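Local atomic coordinates of carbamate kinase (Mycoplasma penetrans, PDB entry 4AXS), a protein that probably acts as a carbamate kinase of the amino acid kinase family, moving phosphate between carbamoyl phosphate and ADP. Residues Q134-A139 and T216-N221; A139-F144 and S184-D189; K53-I58 and N117-L122. All blocks are in the same frame, centred on the assembly; numbering follows the deposited sequence.

How the interactions relate
Interactions 1 and 2 share Ala139 and work on the same four-stranded mixed sheet. Interaction 1 joins strand 134-137 to its parallel neighbour 214-218. Interaction 2 ties the turn that follows strand 134-137 to the lead-in of strand 187-190, its antiparallel neighbour. The two also touch directly, with Val137 CG1 3.4 Å from Pro185 CB. Interaction 1 is largely buried and rests on two backbone bonds and one side-chain bond; interaction 2 is partly buried and has a carboxylate at its centre. Interaction 3 lies about 36 Å from both, centre to centre, is partly buried and apolar, and packs two helices without any hydrogen bond between its segments. Interactions 1 and 3 both reach the second subunit.

Interaction 1. Residues Q134-A139 and T216-N221; sequences QTIVDA and TIIQDN
Gln134 and Thr216 meet at one end of a parallel strand pair in the mixed sheet 187-190, 134-137, 214-218 and 223-225. Ile136 and Thr216 form the beta bridge. Thr216 N donates to Thr135 O at 2.7 Å, and Val137 N to Thr216 O at 3.0 Å. Thr216 O also receives the CA-H of Ile136. The strand directions differ by 47°. Side chains pack on both faces of the pair, Val137 and Ile217 on one and Ile136 and Thr216 on the other.

Val137 carries its CG2 branch between its own backbone N and carbonyl carbon (CG1 chi1 -61°). This bump lies 3.8 Å from Ile217 CG2. Farther along, Ile217 extends CD1 to Ala139 CB, also at 3.8 Å, so Ile217 meets one methyl with CG2 and the other with CD1. Beside Thr216, Ile136 CG2 meets Ile218 CD1 at 4.2 Å, and Tyr223 touches all three.

The extended Gln134 chain runs alongside the hydroxyl of Thr216, with CG 3.4 Å from Thr216 OG1. Thr216 OG1 is also hydrogen-bonded to Ile214 O. The Gln134 amide further reaches Thr113 of the second subunit. Gln134 NE2 donates to Thr216 OG1 at 2.8 Å, 23° out of the amide plane.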
# COMPACT_ATOMS: atom_id res chain seq x y z
N GLN A 134 8.80 2.55 -2.44
CA GLN A 134 9.94 3.24 -1.84
C GLN A 134 10.90 3.70 -2.94
O GLN A 134 11.36 2.90 -3.77
CB GLN A 134 10.65 2.37 -0.80
CG GLN A 134 10.06 2.50 0.61
CD GLN A 134 10.80 1.68 1.67
OE1 GLN A 134 10.51 0.50 1.87
NE2 GLN A 134 11.75 2.30 2.36
N THR A 135 11.16 5.00 -2.97
CA THR A 135 11.99 5.58 -3.99
C THR A 135 13.39 5.81 -3.47
O THR A 135 13.59 6.48 -2.46
CB THR A 135 11.41 6.91 -4.54
OG1 THR A 135 10.20 6.66 -5.24
CG2 THR A 135 12.43 7.60 -5.49
N ILE A 136 14.35 5.23 -4.18
CA ILE A 136 15.75 5.39 -3.87
C ILE A 136 16.24 6.77 -4.28
O ILE A 136 16.05 7.22 -5.42
CB ILE A 136 16.60 4.33 -4.59
CG1 ILE A 136 15.94 2.95 -4.47
CG2 ILE A 136 18.01 4.31 -4.03
CD1 ILE A 136 16.02 2.36 -3.08
N VAL A 137 16.85 7.46 -3.33
CA VAL A 137 17.54 8.70 -3.63
C VAL A 137 18.93 8.58 -3.04
O VAL A 137 19.16 7.79 -2.11
CB VAL A 137 16.81 9.92 -3.05
CG1 VAL A 137 15.42 10.03 -3.65
CG2 VAL A 137 16.74 9.82 -1.54
N ASP A 138 19.86 9.33 -3.61
CA ASP A 138 21.21 9.43 -3.09
C ASP A 138 21.18 10.36 -1.87
O ASP A 138 20.47 11.37 -1.87
CB ASP A 138 22.13 9.95 -4.20
CG ASP A 138 23.31 10.75 -3.68
OD1 ASP A 138 24.35 10.14 -3.37
OD2 ASP A 138 23.18 11.99 -3.60
N ALA A 139 21.94 10.00 -0.84
CA ALA A 139 21.91 10.73 0.43
C ALA A 139 22.71 12.02 0.38
O ALA A 139 22.55 12.90 1.24
CB ALA A 139 22.43 9.85 1.56
N THR A 216 13.87 7.03 0.19
CA THR A 216 14.67 5.99 0.83
C THR A 216 16.13 6.05 0.41
O THR A 216 16.46 5.86 -0.77
CB THR A 216 14.13 4.60 0.46
OG1 THR A 216 12.78 4.47 0.92
CG2 THR A 216 15.00 3.51 1.09
N ILE A 217 17.02 6.29 1.37
CA ILE A 217 18.46 6.25 1.06
C ILE A 217 19.08 4.88 1.31
O ILE A 217 18.47 4.00 1.93
CB ILE A 217 19.24 7.35 1.82
CG1 ILE A 217 19.43 6.97 3.29
CG2 ILE A 217 18.57 8.72 1.66
CD1 ILE A 217 20.27 7.98 4.06
N ILE A 218 20.29 4.68 0.80
CA ILE A 218 21.02 3.44 1.03
C ILE A 218 22.30 3.74 1.79
O ILE A 218 23.16 4.50 1.33
CB ILE A 218 21.36 2.71 -0.28
CG1 ILE A 218 20.08 2.19 -0.93
CG2 ILE A 218 22.29 1.55 -0.02
CD1 ILE A 218 20.33 1.31 -2.13
N GLN A 219 22.43 3.13 2.96
CA GLN A 219 23.60 3.34 3.81
C GLN A 219 24.20 2.01 4.27
O GLN A 219 23.65 1.33 5.14
CB GLN A 219 23.23 4.23 4.99
CG GLN A 219 24.41 4.64 5.84
CD GLN A 219 24.07 5.78 6.79
OE1 GLN A 219 22.97 6.34 6.73
NE2 GLN A 219 25.00 6.11 7.68
N ASP A 220 25.33 1.66 3.67
CA ASP A 220 26.03 0.41 3.96
C ASP A 220 25.18 -0.79 3.57
O ASP A 220 24.97 -1.69 4.37
CB ASP A 220 26.42 0.33 5.44
CG ASP A 220 27.17 1.56 5.92
OD1 ASP A 220 28.20 1.92 5.30
OD2 ASP A 220 26.71 2.17 6.90
N ASN A 221 24.69 -0.78 2.34
CA ASN A 221 23.84 -1.85 1.83
C ASN A 221 22.55 -2.00 2.64
O ASN A 221 21.86 -3.02 2.54
CB ASN A 221 24.61 -3.17 1.76
CG ASN A 221 24.16 -4.06 0.61
OD1 ASN A 221 23.95 -3.60 -0.51
ND2 ASN A 221 24.03 -5.36 0.89

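Interaction 2. Residues A139-F144 and S184-D189; sequences ANDPAF and SPIPVD
Asp141 OD2 accepts the backbone N-H of Ile186 at 3.0 Å. The bond is fairly straight, with 161° at the hydrogen. The N-H arrives from above the carboxylate, 43° out of its plane. The other oxygen turns to its own segment: Asp141 OD1 accepts weakly from Ala143 N at 3.4 Å. Asp141 thus sits at the N-cap of the short, weakly bonded helix 142-145, and the same carboxylate bridges to the chain leading into strand 187-190. A weak backbone bond from Phe144 N to Asp141 O supports the first turn.

Carbon atoms pack beside this polar link. Asp141 OD2 lies 3.6 Å from Ile186 CB, and the two side chains cross at about a right angle. Asp141 OD1 rests near Pro185 CA. Ala143 CB packs on the backbone of Ser184, 3.8 Å from Ser184 C.

Phe144 supplies the flat group. Its CG stands anti to the carbonyl carbon (chi1 -57°), which swings the ring back over the start of the helix toward Pro185. Phe144 CE1 then comes within 3.4 Å of Pro185 CG. Phe144 CZ is almost as near, so the far end of the ring does the touching, and the approach to Pro185 is oblique. Pro185 also packs on Val137 of the neighbouring strand, and Phe144 on Ala183. Ile186 and Pro187 lean on Phe234 of helix 232-242. Farther along, Val188 and Asp189 both face Ile136 in a classic beta bulge.

The carboxylate accepts from one backbone N-H in each segment, the one within its own segment weakly. Its position at the helix start would probably favour the charged form. One acidic group therefore couples the helix start to the strand lead-in, while the proline and phenylalanine add apolar packing beside it.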
# COMPACT_ATOMS: atom_id res chain seq x y z
N ALA A 139 21.94 10.00 -0.84
CA ALA A 139 21.91 10.73 0.43
C ALA A 139 22.71 12.02 0.38
O ALA A 139 22.55 12.90 1.24
CB ALA A 139 22.43 9.85 1.56
N ASN A 140 23.56 12.14 -0.63
CA ASN A 140 24.31 13.37 -0.86
C ASN A 140 23.56 14.37 -1.74
O ASN A 140 24.09 15.44 -2.08
CB ASN A 140 25.67 13.05 -1.47
CG ASN A 140 26.72 12.81 -0.43
OD1 ASN A 140 26.86 13.58 0.52
ND2 ASN A 140 27.48 11.72 -0.59
N ASP A 141 22.33 14.03 -2.11
CA ASP A 141 21.49 14.93 -2.88
C ASP A 141 21.58 16.34 -2.29
O ASP A 141 21.39 16.53 -1.09
CB ASP A 141 20.04 14.43 -2.88
CG ASP A 141 19.33 14.68 -4.21
OD1 ASP A 141 18.99 15.84 -4.50
OD2 ASP A 141 19.10 13.70 -4.94
N PRO A 142 21.90 17.32 -3.14
CA PRO A 142 21.91 18.73 -2.76
C PRO A 142 20.63 19.15 -2.04
O PRO A 142 20.67 19.99 -1.14
CB PRO A 142 22.01 19.44 -4.10
CG PRO A 142 22.79 18.49 -4.95
CD PRO A 142 22.36 17.11 -4.52
N ALA A 143 19.51 18.54 -2.42
CA ALA A 143 18.19 18.95 -1.95
C ALA A 143 18.06 18.96 -0.44
O ALA A 143 17.36 19.80 0.12
CB ALA A 143 17.13 18.04 -2.56
N PHE A 144 18.73 18.03 0.23
CA PHE A 144 18.61 17.92 1.68
C PHE A 144 19.25 19.11 2.36
O PHE A 144 18.75 19.61 3.37
CB PHE A 144 19.29 16.66 2.19
CG PHE A 144 18.78 15.40 1.58
CD1 PHE A 144 17.48 14.98 1.83
CD2 PHE A 144 19.58 14.64 0.75
CE1 PHE A 144 17.00 13.82 1.26
CE2 PHE A 144 19.11 13.47 0.18
CZ PHE A 144 17.82 13.07 0.43
N SER A 184 13.44 17.74 -1.58
CA SER A 184 12.83 17.11 -2.75
C SER A 184 13.89 16.41 -3.60
O SER A 184 14.23 16.88 -4.69
CB SER A 184 12.10 18.14 -3.61
OG SER A 184 11.08 18.78 -2.89
N PRO A 185 14.40 15.28 -3.10
CA PRO A 185 15.48 14.51 -3.73
C PRO A 185 15.16 14.05 -5.15
O PRO A 185 13.99 13.95 -5.54
CB PRO A 185 15.60 13.28 -2.82
CG PRO A 185 15.02 13.69 -1.53
CD PRO A 185 13.93 14.66 -1.85
N ILE A 186 16.21 13.76 -5.90
CA ILE A 186 16.10 13.17 -7.22
C ILE A 186 16.04 11.63 -7.15
O ILE A 186 16.91 11.00 -6.54
CB ILE A 186 17.28 13.60 -8.10
CG1 ILE A 186 17.22 15.10 -8.36
CG2 ILE A 186 17.30 12.82 -9.41
CD1 ILE A 186 16.00 15.54 -9.14
N PRO A 187 15.03 11.04 -7.79
CA PRO A 187 14.72 9.62 -7.79
C PRO A 187 15.62 8.78 -8.69
O PRO A 187 15.50 8.87 -9.91
CB PRO A 187 13.29 9.57 -8.33
CG PRO A 187 12.79 10.97 -8.26
CD PRO A 187 13.98 11.82 -8.47
N VAL A 188 16.47 7.93 -8.10
CA VAL A 188 17.38 7.08 -8.87
C VAL A 188 16.84 5.67 -9.17
O VAL A 188 17.11 5.11 -10.24
CB VAL A 188 18.77 7.02 -8.23
CG1 VAL A 188 19.21 8.43 -7.87
CG2 VAL A 188 18.73 6.17 -6.99
N ASP A 189 16.10 5.09 -8.23
CA ASP A 189 15.25 3.94 -8.56
C ASP A 189 14.29 3.52 -7.45
O ASP A 189 13.91 4.32 -6.61
CB ASP A 189 16.03 2.73 -9.10
CG ASP A 189 16.92 2.11 -8.07
OD1 ASP A 189 17.62 2.88 -7.38
OD2 ASP A 189 16.94 0.86 -7.96

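Interaction 3. Residues K53-I58 and N117-L122; sequences KIAALI and NELKKL
Helices 53-58 and 117-121 pass with their axes 8.6 Å apart and their directions 48° apart, and the CA atoms of Ala55 and Leu119 lie 5.1 Å from each other. This is helix-helix packing in the amino acid kinase fold, between helix 48-59 and the end of the long helix 96-121. No hydrogen bond crosses between the two segments.

Ala55 is the small residue at the crossing, and its methyl points to the other helix. Three residues gather round it: Glu118, Leu119 and Leu122. Ala55 CB meets Glu118 CB at 3.7 Å, so the glutamate touches it with the aliphatic base of its chain. The chain then bends at chi2 (-55°), and its carboxylate forms a long salt bridge with Lys121 on the same helix.

Leu119 sends its CD2 branch across to the other helix. Leu119 CD2 lies 3.7 Å from Ala55 CA and 3.8 Å from Ile58 CG1. It therefore occupies the groove between two residues one helical turn apart. The Leu119 and Ile58 side chains cross at about a right angle. Ile58 also packs on Val64, and Ile54 on Val64 and Val66, so helix 48-59 lies against strand 64-68.

Elsewhere on the long helix, Asn117 and Lys120 reach the second subunit. Asn117 OD1 accepts from Tyr223 N of that subunit, and Lys120 NZ makes a weak hydrogen bond to Asn221 OD1 of the second subunit. Leu122, just past the helix, turns back to Ala55. Its chi1 of -38° places CG roughly opposite the carbonyl carbon, and Leu122 CD1 comes to 3.4 Å from Ala55 CB.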
# COMPACT_ATOMS: atom_id res chain seq x y z
N LYS A 53 -11.00 6.84 -17.95
CA LYS A 53 -10.03 7.17 -18.99
C LYS A 53 -8.95 6.08 -19.09
O LYS A 53 -8.58 5.67 -20.20
CB LYS A 53 -9.37 8.54 -18.77
CG LYS A 53 -10.31 9.70 -18.43
CD LYS A 53 -11.03 10.30 -19.63
CE LYS A 53 -11.46 11.74 -19.30
NZ LYS A 53 -12.60 12.27 -20.13
N ILE A 54 -8.44 5.61 -17.96
CA ILE A 54 -7.43 4.55 -17.98
C ILE A 54 -7.98 3.26 -18.58
O ILE A 54 -7.31 2.58 -19.35
CB ILE A 54 -6.83 4.26 -16.58
CG1 ILE A 54 -5.90 5.40 -16.16
CG2 ILE A 54 -6.06 2.96 -16.60
CD1 ILE A 54 -5.77 5.58 -14.68
N ALA A 55 -9.22 2.94 -18.23
CA ALA A 55 -9.86 1.76 -18.78
C ALA A 55 -9.83 1.80 -20.30
O ALA A 55 -9.38 0.84 -20.94
CB ALA A 55 -11.29 1.65 -18.27
N ALA A 56 -10.27 2.91 -20.88
CA ALA A 56 -10.44 3.04 -22.34
C ALA A 56 -9.16 2.82 -23.15
O ALA A 56 -9.23 2.36 -24.28
CB ALA A 56 -11.07 4.38 -22.70
N LEU A 57 -8.01 3.16 -22.57
CA LEU A 57 -6.74 2.95 -23.25
C LEU A 57 -6.37 1.48 -23.25
O LEU A 57 -5.82 0.96 -24.23
CB LEU A 57 -5.62 3.77 -22.58
CG LEU A 57 -5.76 5.29 -22.59
CD1 LEU A 57 -4.65 5.92 -21.78
CD2 LEU A 57 -5.75 5.84 -24.02
N ILE A 58 -6.68 0.80 -22.15
CA ILE A 58 -6.42 -0.63 -22.02
C ILE A 58 -7.18 -1.37 -23.10
O ILE A 58 -6.79 -2.47 -23.52
CB ILE A 58 -6.87 -1.17 -20.66
CG1 ILE A 58 -6.32 -0.31 -19.52
CG2 ILE A 58 -6.44 -2.62 -20.52
CD1 ILE A 58 -4.82 -0.34 -19.39
N ASN A 117 -12.99 -1.47 -11.25
CA ASN A 117 -14.40 -1.30 -11.57
C ASN A 117 -14.62 -0.90 -13.03
O ASN A 117 -15.40 -1.54 -13.74
CB ASN A 117 -15.04 -0.29 -10.64
CG ASN A 117 -15.60 -0.93 -9.39
OD1 ASN A 117 -15.52 -2.15 -9.22
ND2 ASN A 117 -16.19 -0.12 -8.51
N GLU A 118 -13.93 0.15 -13.48
CA GLU A 118 -14.07 0.62 -14.85
C GLU A 118 -13.71 -0.45 -15.88
O GLU A 118 -14.42 -0.62 -16.87
CB GLU A 118 -13.24 1.88 -15.10
CG GLU A 118 -13.67 3.09 -14.29
CD GLU A 118 -15.13 3.43 -14.49
OE1 GLU A 118 -15.65 3.16 -15.60
OE2 GLU A 118 -15.77 3.95 -13.54
N LEU A 119 -12.61 -1.16 -15.66
CA LEU A 119 -12.21 -2.23 -16.57
C LEU A 119 -13.30 -3.29 -16.71
O LEU A 119 -13.43 -3.91 -17.76
CB LEU A 119 -10.89 -2.88 -16.12
CG LEU A 119 -9.63 -2.02 -16.28
CD1 LEU A 119 -8.42 -2.66 -15.62
CD2 LEU A 119 -9.35 -1.72 -17.75
N LYS A 120 -14.08 -3.50 -15.65
CA LYS A 120 -15.15 -4.49 -15.67
C LYS A 120 -16.36 -4.03 -16.48
O LYS A 120 -17.04 -4.85 -17.11
CB LYS A 120 -15.57 -4.90 -14.25
CG LYS A 120 -14.53 -5.70 -13.50
CD LYS A 120 -14.82 -5.76 -11.99
CE LYS A 120 -15.86 -6.81 -11.61
NZ LYS A 120 -15.45 -8.18 -12.05
N LYS A 121 -16.63 -2.72 -16.48
CA LYS A 121 -17.73 -2.18 -17.29
C LYS A 121 -17.53 -2.54 -18.75
O LYS A 121 -18.49 -2.73 -19.49
CB LYS A 121 -17.84 -0.65 -17.15
CG LYS A 121 -18.04 -0.19 -15.73
CD LYS A 121 -18.44 1.26 -15.65
CE LYS A 121 -18.67 1.65 -14.20
NZ LYS A 121 -19.46 2.90 -14.02
N LEU A 122 -16.26 -2.66 -19.13
CA LEU A 122 -15.88 -2.97 -20.50
C LEU A 122 -15.67 -4.47 -20.65
O LEU A 122 -15.12 -4.93 -21.66
CB LEU A 122 -14.59 -2.24 -20.85
CG LEU A 122 -14.51 -0.83 -20.26
CD1 LEU A 122 -13.11 -0.26 -20.40
CD2 LEU A 122 -15.55 0.06 -20.92